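PDB 3ADJ: double-stranded RNA-binding protein 1 from Arabidopsis thaliana, which binds double-stranded RNA, here through its second dsRNA-binding domain, and assists DICER-LIKE 1 in the accurate processing of primary microRNAs in the nucleus. Local coordinates for residues 22-27 / 40-45. Numbering follows the deposited sequence.
Sequences PLYQCQ and CTVEIG
The Tyr24 ring runs alongside Val42 from the neighbouring antiparallel strand, both side chains rising from the same face of the sheet. The ring meets the valine obliquely: CD2 and CE2 of Tyr24 both approach CG2 of Val42. That methyl is anti to the carbonyl carbon of Val42, which carries it alongside the ring. Cys26 and Cys40 share this face as a non-hydrogen-bonded pair, with Cys26 SG 3.3 Å from Cys40 SG. At the other end, CB of Pro22 packs on CG1 of Ile44 at 3.5 Å. Both helices lie over this face: Leu10 of helix 4-15 touches Pro22, Tyr24 and Ile44, while Lys57 of helix 57-73 touches both cysteines. An alanine in place of Tyr24 would probably leave CG2 of Val42 and Leu10 without their aromatic neighbour and open a gap beneath helix 4-15.

The other face holds Leu23 beside Glu43 and Gln25 beside Thr41. Each of these pairs is closed by two backbone bonds, such as Gln25 N to Thr41 O at 2.8 Å. With CG anti to its backbone N (chi1 -173°), the extended Glu43 chain runs out beside Leu23, and OE1 meets CD1 of Leu23 in plain van der Waals contact. Strand 47-50 flanks Thr41 and Glu43 through Lys48. The hairpin of this dsRNA-binding fold therefore presents a largely apolar face to the helices and a more polar face on the other side.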
# COMPACT_ATOMS: atom_id res chain seq x y z
N PRO A 22 -1.79 -0.50 -10.12
CA PRO A 22 -1.97 -0.81 -8.72
C PRO A 22 -3.32 -0.33 -8.17
O PRO A 22 -3.69 0.81 -8.37
CB PRO A 22 -0.82 -0.06 -8.05
CG PRO A 22 0.08 0.35 -9.17
CD PRO A 22 -0.80 0.57 -10.30
N LEU A 23 -4.04 -1.22 -7.50
CA LEU A 23 -5.29 -0.89 -6.87
C LEU A 23 -5.02 -0.74 -5.38
O LEU A 23 -4.43 -1.62 -4.78
CB LEU A 23 -6.33 -1.99 -7.10
CG LEU A 23 -6.57 -2.58 -8.50
CD1 LEU A 23 -7.31 -3.89 -8.37
CD2 LEU A 23 -7.31 -1.63 -9.46
N TYR A 24 -5.45 0.38 -4.81
CA TYR A 24 -5.21 0.69 -3.40
C TYR A 24 -6.46 0.37 -2.61
O TYR A 24 -7.56 0.70 -3.01
CB TYR A 24 -4.78 2.16 -3.22
CG TYR A 24 -3.45 2.49 -3.86
CD1 TYR A 24 -3.34 2.65 -5.23
CD2 TYR A 24 -2.30 2.61 -3.09
CE1 TYR A 24 -2.13 2.93 -5.82
CE2 TYR A 24 -1.05 2.89 -3.67
CZ TYR A 24 -0.99 3.04 -5.03
OH TYR A 24 0.22 3.32 -5.62
N GLN A 25 -6.30 -0.28 -1.48
CA GLN A 25 -7.45 -0.55 -0.65
C GLN A 25 -7.17 -0.02 0.74
O GLN A 25 -6.03 0.25 1.07
CB GLN A 25 -7.74 -2.03 -0.62
CG GLN A 25 -9.18 -2.34 -0.35
CD GLN A 25 -9.36 -3.64 0.33
OE1 GLN A 25 -8.83 -3.86 1.43
NE2 GLN A 25 -10.12 -4.53 -0.30
N CYS A 26 -8.22 0.12 1.54
CA CYS A 26 -8.11 0.65 2.90
C CYS A 26 -8.96 -0.15 3.88
O CYS A 26 -10.05 -0.60 3.54
CB CYS A 26 -8.52 2.11 2.93
SG CYS A 26 -7.52 3.08 4.03
N GLN A 27 -8.46 -0.31 5.10
CA GLN A 27 -9.20 -0.99 6.17
C GLN A 27 -9.09 -0.31 7.51
O GLN A 27 -8.28 0.57 7.71
CB GLN A 27 -8.72 -2.42 6.32
CG GLN A 27 -9.38 -3.40 5.40
CD GLN A 27 -8.44 -4.52 5.13
OE1 GLN A 27 -8.34 -5.45 5.92
NE2 GLN A 27 -7.70 -4.42 4.02
N CYS A 40 -3.59 -0.25 5.06
CA CYS A 40 -3.81 0.04 3.65
C CYS A 40 -3.18 -1.03 2.83
O CYS A 40 -2.23 -1.67 3.26
CB CYS A 40 -3.20 1.39 3.23
SG CYS A 40 -4.21 2.83 3.66
N THR A 41 -3.69 -1.22 1.62
CA THR A 41 -3.24 -2.31 0.76
C THR A 41 -2.97 -1.87 -0.68
O THR A 41 -3.65 -0.98 -1.20
CB THR A 41 -4.24 -3.42 0.81
OG1 THR A 41 -4.06 -4.12 2.04
CG2 THR A 41 -4.04 -4.37 -0.34
N VAL A 42 -1.97 -2.49 -1.29
CA VAL A 42 -1.62 -2.25 -2.68
C VAL A 42 -1.53 -3.57 -3.44
O VAL A 42 -0.75 -4.45 -3.10
CB VAL A 42 -0.32 -1.41 -2.77
CG1 VAL A 42 0.28 -1.39 -4.17
CG2 VAL A 42 -0.61 -0.01 -2.35
N GLU A 43 -2.37 -3.71 -4.46
CA GLU A 43 -2.41 -4.92 -5.24
C GLU A 43 -1.81 -4.62 -6.60
O GLU A 43 -2.29 -3.75 -7.30
CB GLU A 43 -3.86 -5.41 -5.37
CG GLU A 43 -4.03 -6.76 -6.03
CD GLU A 43 -5.50 -7.15 -6.24
OE1 GLU A 43 -6.34 -6.24 -6.41
OE2 GLU A 43 -5.81 -8.36 -6.26
N ILE A 44 -0.73 -5.30 -6.93
CA ILE A 44 -0.11 -5.25 -8.25
C ILE A 44 0.27 -6.67 -8.62
O ILE A 44 0.98 -7.35 -7.86
CB ILE A 44 1.18 -4.41 -8.25
CG1 ILE A 44 0.98 -3.05 -7.58
CG2 ILE A 44 1.69 -4.21 -9.66
CD1 ILE A 44 2.22 -2.51 -6.92
N GLY A 45 -0.21 -7.12 -9.78
CA GLY A 45 0.21 -8.41 -10.33
C GLY A 45 -0.81 -9.48 -10.05
O GLY A 45 -1.34 -10.12 -10.96